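Local coordinates for protein mevalonate kinase (Staphylococcus aureus, PDB 2X7I) that probably catalyses the ATP-dependent phosphorylation of mevalonate to 5-phosphomevalonate, an early step of the mevalonate route to isoprenoids, as a member of the GHMP kinase family, at residues G9-L17 and R99-V107; H206-A217 and D231-L240. All coordinates share one frame; numbering follows the deposited sequence.

Contact 1. Residues G9-L17 and R99-V107; sequences GESTGKIIL and RGLGSSAAV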
# COMPACT_ATOMS: atom_id res chain seq x y z
N GLY A 9 13.52 4.11 -11.61
CA GLY A 9 13.16 4.05 -10.19
C GLY A 9 12.10 3.02 -9.87
O GLY A 9 11.25 2.70 -10.70
N GLU A 10 12.14 2.50 -8.65
CA GLU A 10 11.18 1.51 -8.17
C GLU A 10 10.65 1.90 -6.81
O GLU A 10 11.32 2.60 -6.04
CB GLU A 10 11.83 0.15 -8.02
CG GLU A 10 11.52 -0.81 -9.11
CD GLU A 10 12.44 -2.01 -9.09
OE1 GLU A 10 12.75 -2.50 -7.98
OE2 GLU A 10 12.88 -2.46 -10.16
N SER A 11 9.46 1.40 -6.50
CA SER A 11 8.86 1.59 -5.19
C SER A 11 7.94 0.43 -4.79
O SER A 11 7.25 -0.14 -5.63
CB SER A 11 8.05 2.88 -5.16
OG SER A 11 7.61 3.14 -3.85
N THR A 12 7.93 0.12 -3.50
CA THR A 12 6.92 -0.79 -2.96
C THR A 12 5.65 0.00 -2.67
O THR A 12 5.66 1.23 -2.74
CB THR A 12 7.35 -1.45 -1.63
OG1 THR A 12 7.20 -0.50 -0.56
CG2 THR A 12 8.77 -1.96 -1.71
N GLY A 13 4.58 -0.71 -2.35
CA GLY A 13 3.39 -0.09 -1.78
C GLY A 13 3.49 -0.08 -0.26
O GLY A 13 4.58 -0.21 0.30
N LYS A 14 2.35 0.06 0.41
CA LYS A 14 2.28 -0.10 1.87
C LYS A 14 0.92 -0.62 2.31
O LYS A 14 -0.08 -0.46 1.60
CB LYS A 14 2.64 1.22 2.56
CG LYS A 14 1.51 1.97 3.20
CD LYS A 14 0.48 2.52 2.21
CE LYS A 14 -0.86 2.67 2.91
NZ LYS A 14 -1.89 3.37 2.11
N ILE A 15 0.87 -1.24 3.48
CA ILE A 15 -0.40 -1.66 4.07
C ILE A 15 -0.54 -1.10 5.47
O ILE A 15 0.41 -1.09 6.25
CB ILE A 15 -0.54 -3.21 4.13
CG1 ILE A 15 -0.34 -3.80 2.73
CG2 ILE A 15 -1.91 -3.61 4.71
CD1 ILE A 15 -1.22 -5.00 2.42
N ILE A 16 -1.73 -0.59 5.77
CA ILE A 16 -2.10 -0.24 7.13
C ILE A 16 -2.64 -1.54 7.72
O ILE A 16 -3.76 -1.94 7.41
CB ILE A 16 -3.19 0.86 7.19
CG1 ILE A 16 -2.74 2.14 6.45
CG2 ILE A 16 -3.53 1.19 8.62
CD1 ILE A 16 -1.46 2.76 7.00
N LEU A 17 -1.82 -2.21 8.52
CA LEU A 17 -2.23 -3.46 9.15
C LEU A 17 -3.43 -3.25 10.06
O LEU A 17 -4.39 -4.02 10.02
CB LEU A 17 -1.09 -4.05 9.96
CG LEU A 17 0.07 -4.68 9.20
CD1 LEU A 17 1.04 -5.29 10.21
CD2 LEU A 17 -0.40 -5.74 8.21
N ARG A 99 -7.40 1.13 -2.90
CA ARG A 99 -7.53 0.02 -1.96
C ARG A 99 -6.63 0.20 -0.73
O ARG A 99 -6.48 -0.73 0.07
CB ARG A 99 -7.16 -1.30 -2.64
CG ARG A 99 -7.89 -1.60 -3.94
CD ARG A 99 -9.40 -1.56 -3.83
NE ARG A 99 -9.92 -2.51 -2.83
CZ ARG A 99 -11.13 -3.06 -2.85
NH1 ARG A 99 -11.99 -2.80 -3.82
NH2 ARG A 99 -11.48 -3.90 -1.88
N GLY A 100 -6.02 1.37 -0.58
CA GLY A 100 -5.14 1.65 0.55
C GLY A 100 -3.75 1.04 0.42
O GLY A 100 -3.03 0.94 1.40
N LEU A 101 -3.37 0.63 -0.79
CA LEU A 101 -2.09 -0.09 -0.98
C LEU A 101 -0.92 0.88 -1.25
O LEU A 101 0.18 0.45 -1.57
CB LEU A 101 -2.23 -1.17 -2.05
CG LEU A 101 -3.29 -2.25 -1.72
CD1 LEU A 101 -3.67 -3.07 -2.94
CD2 LEU A 101 -2.86 -3.18 -0.61
N GLY A 102 -1.18 2.18 -1.09
CA GLY A 102 -0.14 3.19 -1.17
C GLY A 102 0.24 3.53 -2.60
O GLY A 102 1.39 3.88 -2.87
N SER A 103 -0.73 3.46 -3.49
CA SER A 103 -0.49 3.63 -4.91
C SER A 103 0.03 5.02 -5.28
O SER A 103 1.01 5.15 -6.01
CB SER A 103 -1.79 3.36 -5.65
OG SER A 103 -1.53 3.04 -6.98
N SER A 104 -0.63 6.06 -4.78
CA SER A 104 -0.18 7.43 -5.04
C SER A 104 1.25 7.67 -4.53
O SER A 104 2.07 8.27 -5.22
CB SER A 104 -1.13 8.43 -4.41
OG SER A 104 -0.65 9.75 -4.61
N ALA A 105 1.54 7.20 -3.33
CA ALA A 105 2.87 7.37 -2.76
C ALA A 105 3.92 6.53 -3.50
O ALA A 105 5.04 6.99 -3.71
CB ALA A 105 2.85 7.04 -1.28
N ALA A 106 3.56 5.31 -3.90
CA ALA A 106 4.46 4.45 -4.65
C ALA A 106 4.90 5.09 -5.98
O ALA A 106 6.10 5.17 -6.27
CB ALA A 106 3.81 3.10 -4.90
N VAL A 107 3.93 5.53 -6.78
CA VAL A 107 4.20 6.23 -8.03
C VAL A 107 5.14 7.42 -7.77
O VAL A 107 6.12 7.62 -8.50
CB VAL A 107 2.88 6.69 -8.73
CG1 VAL A 107 3.16 7.66 -9.86
CG2 VAL A 107 2.11 5.48 -9.27
O HOH W 1 -3.76 -0.49 3.73

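Contact 2. Residues H206-A217 and D231-L240; sequences HVKHIGKLVLRA and DIFNECHADL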
# COMPACT_ATOMS: atom_id res chain seq x y z
N HIS A 206 -15.62 1.60 17.70
CA HIS A 206 -14.69 0.70 17.00
C HIS A 206 -13.33 1.35 16.78
O HIS A 206 -12.30 0.70 16.95
CB HIS A 206 -15.25 0.22 15.65
CG HIS A 206 -14.29 -0.63 14.87
ND1 HIS A 206 -13.80 -1.83 15.34
CD2 HIS A 206 -13.74 -0.47 13.64
CE1 HIS A 206 -12.98 -2.36 14.46
NE2 HIS A 206 -12.93 -1.55 13.41
N VAL A 207 -13.33 2.63 16.41
CA VAL A 207 -12.11 3.39 16.19
C VAL A 207 -11.42 3.66 17.51
O VAL A 207 -10.19 3.68 17.58
CB VAL A 207 -12.38 4.74 15.47
CG1 VAL A 207 -11.06 5.40 15.07
CG2 VAL A 207 -13.25 4.54 14.24
N LYS A 208 -12.21 3.89 18.55
CA LYS A 208 -11.68 3.98 19.91
C LYS A 208 -10.98 2.67 20.28
O LYS A 208 -9.85 2.69 20.78
CB LYS A 208 -12.80 4.31 20.90
CG LYS A 208 -12.39 4.27 22.37
CD LYS A 208 -13.44 4.89 23.28
CE LYS A 208 -12.92 5.04 24.73
NZ LYS A 208 -13.90 5.75 25.63
N HIS A 209 -11.61 1.55 19.97
CA HIS A 209 -11.05 0.24 20.33
C HIS A 209 -9.82 -0.16 19.52
O HIS A 209 -8.91 -0.78 20.06
CB HIS A 209 -12.11 -0.87 20.24
CG HIS A 209 -13.31 -0.64 21.09
ND1 HIS A 209 -14.56 -1.10 20.76
CD2 HIS A 209 -13.46 0.05 22.25
CE1 HIS A 209 -15.43 -0.72 21.68
NE2 HIS A 209 -14.79 -0.02 22.60
N ILE A 210 -9.77 0.17 18.23
CA ILE A 210 -8.59 -0.23 17.46
C ILE A 210 -7.36 0.55 17.98
O ILE A 210 -6.23 0.07 17.89
CB ILE A 210 -8.77 -0.13 15.91
CG1 ILE A 210 -8.61 1.29 15.40
CG2 ILE A 210 -10.09 -0.74 15.44
CD1 ILE A 210 -7.21 1.60 15.02
N GLY A 211 -7.59 1.73 18.55
CA GLY A 211 -6.56 2.48 19.25
C GLY A 211 -5.78 1.63 20.23
O GLY A 211 -4.55 1.55 20.13
N LYS A 212 -6.48 0.98 21.17
CA LYS A 212 -5.80 0.05 22.09
C LYS A 212 -5.19 -1.16 21.37
O LYS A 212 -4.13 -1.62 21.75
CB LYS A 212 -6.68 -0.39 23.28
CG LYS A 212 -8.13 -0.80 22.98
CD LYS A 212 -8.89 -1.16 24.26
CE LYS A 212 -10.36 -0.75 24.22
NZ LYS A 212 -10.56 0.73 24.43
N LEU A 213 -5.84 -1.65 20.32
CA LEU A 213 -5.30 -2.77 19.54
C LEU A 213 -4.03 -2.41 18.76
O LEU A 213 -3.17 -3.27 18.55
CB LEU A 213 -6.35 -3.35 18.59
CG LEU A 213 -7.53 -4.04 19.28
CD1 LEU A 213 -8.64 -4.33 18.28
CD2 LEU A 213 -7.07 -5.33 19.96
N VAL A 214 -3.91 -1.16 18.31
CA VAL A 214 -2.69 -0.66 17.68
C VAL A 214 -1.54 -0.59 18.70
O VAL A 214 -0.38 -0.81 18.35
CB VAL A 214 -2.89 0.75 17.03
CG1 VAL A 214 -1.56 1.35 16.59
CG2 VAL A 214 -3.85 0.66 15.85
N LEU A 215 -1.86 -0.29 19.96
CA LEU A 215 -0.86 -0.21 21.02
C LEU A 215 -0.28 -1.60 21.31
O LEU A 215 0.93 -1.76 21.43
CB LEU A 215 -1.45 0.40 22.29
CG LEU A 215 -0.51 0.57 23.49
CD1 LEU A 215 0.79 1.27 23.08
CD2 LEU A 215 -1.21 1.32 24.63
N ARG A 216 -1.14 -2.60 21.41
CA ARG A 216 -0.68 -3.97 21.58
C ARG A 216 0.08 -4.49 20.35
O ARG A 216 1.01 -5.26 20.48
CB ARG A 216 -1.85 -4.90 21.87
CG ARG A 216 -2.57 -4.62 23.18
CD ARG A 216 -3.90 -5.38 23.23
NE ARG A 216 -3.75 -6.80 22.87
CZ ARG A 216 -4.78 -7.65 22.74
NH1 ARG A 216 -6.03 -7.23 22.94
NH2 ARG A 216 -4.55 -8.92 22.42
N ALA A 217 -0.34 -4.06 19.16
CA ALA A 217 0.31 -4.46 17.90
C ALA A 217 1.75 -3.95 17.78
O ALA A 217 2.58 -4.62 17.19
CB ALA A 217 -0.51 -3.96 16.72
N ASP A 231 -4.11 -13.05 17.06
CA ASP A 231 -5.09 -12.69 18.07
C ASP A 231 -5.64 -11.29 17.81
O ASP A 231 -6.85 -11.10 17.68
CB ASP A 231 -4.44 -12.79 19.46
CG ASP A 231 -5.34 -12.30 20.58
OD1 ASP A 231 -6.55 -12.07 20.35
OD2 ASP A 231 -4.83 -12.14 21.70
N ILE A 232 -4.74 -10.31 17.69
CA ILE A 232 -5.12 -8.92 17.45
C ILE A 232 -5.95 -8.74 16.17
O ILE A 232 -6.94 -8.02 16.18
CB ILE A 232 -3.86 -8.00 17.43
CG1 ILE A 232 -3.29 -7.89 18.85
CG2 ILE A 232 -4.19 -6.62 16.89
CD1 ILE A 232 -1.91 -7.32 18.92
N PHE A 233 -5.56 -9.40 15.08
CA PHE A 233 -6.36 -9.36 13.84
C PHE A 233 -7.79 -9.83 14.11
O PHE A 233 -8.74 -9.19 13.70
CB PHE A 233 -5.74 -10.24 12.75
CG PHE A 233 -4.77 -9.53 11.83
CD1 PHE A 233 -3.92 -8.53 12.30
CD2 PHE A 233 -4.69 -9.89 10.50
CE1 PHE A 233 -3.03 -7.89 11.44
CE2 PHE A 233 -3.81 -9.26 9.63
CZ PHE A 233 -2.98 -8.26 10.12
N ASN A 234 -7.93 -10.97 14.80
CA ASN A 234 -9.24 -11.58 15.04
C ASN A 234 -10.09 -10.76 16.02
O ASN A 234 -11.32 -10.70 15.89
CB ASN A 234 -9.07 -13.02 15.54
CG ASN A 234 -8.55 -13.96 14.45
OD1 ASN A 234 -9.00 -13.91 13.31
ND2 ASN A 234 -7.61 -14.84 14.82
N GLU A 235 -9.43 -10.11 16.98
CA GLU A 235 -10.10 -9.18 17.89
C GLU A 235 -10.61 -7.94 17.15
O GLU A 235 -11.73 -7.50 17.39
CB GLU A 235 -9.19 -8.77 19.05
CG GLU A 235 -8.89 -9.93 19.98
CD GLU A 235 -8.48 -9.52 21.39
OE1 GLU A 235 -9.11 -8.60 21.97
OE2 GLU A 235 -7.54 -10.14 21.93
N CYS A 236 -9.79 -7.39 16.25
CA CYS A 236 -10.17 -6.24 15.43
C CYS A 236 -11.44 -6.54 14.64
O CYS A 236 -12.38 -5.76 14.62
CB CYS A 236 -9.08 -5.88 14.42
SG CYS A 236 -7.57 -5.15 15.07
N HIS A 237 -11.44 -7.71 13.99
CA HIS A 237 -12.54 -8.09 13.12
C HIS A 237 -13.85 -8.30 13.87
O HIS A 237 -14.90 -7.80 13.45
CB HIS A 237 -12.22 -9.35 12.33
CG HIS A 237 -13.21 -9.64 11.26
ND1 HIS A 237 -13.46 -8.76 10.23
CD2 HIS A 237 -14.06 -10.68 11.08
CE1 HIS A 237 -14.40 -9.26 9.45
NE2 HIS A 237 -14.78 -10.42 9.94
N ALA A 238 -13.78 -9.06 14.97
CA ALA A 238 -14.91 -9.30 15.85
C ALA A 238 -15.47 -7.99 16.39
O ALA A 238 -16.69 -7.79 16.41
CB ALA A 238 -14.50 -10.23 17.01
N ASP A 239 -14.58 -7.09 16.80
CA ASP A 239 -14.98 -5.76 17.27
C ASP A 239 -15.76 -5.01 16.19
O ASP A 239 -16.82 -4.45 16.47
CB ASP A 239 -13.77 -4.92 17.70
CG ASP A 239 -14.18 -3.62 18.38
OD1 ASP A 239 -14.25 -2.59 17.69
OD2 ASP A 239 -14.45 -3.64 19.61
N LEU A 240 -15.24 -5.00 14.96
CA LEU A 240 -15.92 -4.36 13.83
C LEU A 240 -17.31 -4.94 13.62
O LEU A 240 -18.29 -4.20 13.48
CB LEU A 240 -15.11 -4.50 12.53
CG LEU A 240 -15.77 -3.92 11.26
CD1 LEU A 240 -15.74 -2.39 11.28
CD2 LEU A 240 -15.10 -4.45 10.01

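Contact 1. Residues G9-L17 and R99-V107
Two successive peptide carbonyls, of Gly100 and Leu101, are each met by Lys14 from above their planes. Lys14 NZ gives a hydrogen bond to Gly100 O (2.8 Å) from 64° out of that carbonyl plane. Lys14 N bonds to Leu101 O at 3.0 Å, 57° out of its plane. The lysine chain turns at CG (chi2 -66°) and then runs nearly straight, laying Lys14 CD against Gly102 CA at 3.5 Å. A water links Gly100 O to Ile16 N. The Gly100-Leu101-Gly102 turn, with Gly102 as N-cap, and the Ser-Ser-Ala-Ala start of the helix form the phosphate-binding motif of GHMP kinases. Backbone amides of Gly100, Ser103 and Ser104 hold a citrate, probably from the crystallisation liquor, which also lies close to the Lys14 side chain; Asp147 forms a salt bridge with the same ammonium. The chains come close where both lack side chains, Gly13 CA lying 4.9 Å from Gly102 CA. Farther along, Ala106 CB rests on Thr12 O at 3.4 Å. Ser11 OG gives a hydrogen bond to Thr12 O, in the carbonyl plane on a lone pair, while Ser11 CB touches Ala106 O at 3.2 Å. Beyond the lysine, Ile15 CD1 and Leu101 CD2 pack side by side.

Contact 2. Residues H206-A217 and D231-L240
Helices 206-217 and 231-240 run antiparallel, their axes 10.1 Å apart and 171° between directions, with His206 beside Leu240 at one end and Leu213 beside Ile232 toward the other. At the first end Asp239 takes a short bond from His206 and weaker ones from His209. With CG anti to its backbone N (chi1 176°), His206 extends its ring to the neighbouring helix, where His206 ND1 gives a nearly straight hydrogen bond to Asp239 OD1, 2.5 Å, on the anti lone pair and with ring and carboxylate almost coplanar. Ile210 CG2 lies over one face of this ring and Leu240 over the opposite one, Leu240 CD1 making a CH-pi contact 3.9 Å from the His206 centroid. His209, one turn along, has its ring 84° to the same carboxylate; His209 ND1 reaches Asp239 OD2 at 2.8 Å in a weak, bent bond. In the middle Leu213 fills the interface: CD2 faces Glu235 CB, whereas the approach of CD1 to Cys236 SG is uncertain because the cysteine has two conformers. Ile232 CD1 fits against the backbone between Arg216 and Ala217, and Ile18 packs on Ile232, Cys236 and Ala217 from the loop after strand 6-16. These helices belong to the C-terminal half of the GHMP kinase fold. Arg216 slides over Ile232, which covers one face of the guanidinium, while both acids form salt bridges at its edge, Arg216 NH2 to Glu235 OE2 (also a hydrogen bond) and to Asp231 OD2, each 3.3 Å. Asp231 OD1 lies 2.7 Å from Glu235 OE2, an approach consistent with a shared proton. At the other end, two histidines around one carboxylate would tend to keep Asp239 ionised and raise the basicity of His206.

How the contacts relate
Contact 1 comes first along the chain and closes before contact 2 opens; their centres are about 23 Å apart. Contact 1 lies near the middle of the molecule, joining strand 6-16 of the mixed sheet to the phosphate-binding loop before helix 103-119. Contact 2 pairs helices 203-222 and 226-243 about 20 Å from the chain centre, and the second of them packs on strand 264-267 of the four-stranded antiparallel sheet. The two meet where the chain leaves strand 6-16: Leu17 CD2 touches Phe233 CZ at 4.1 Å, and Ile18 follows into the helix pair. The first strand and the turn after it thus connect the phosphate loop to the C-terminal helices, consistent with the two-domain GHMP kinase architecture.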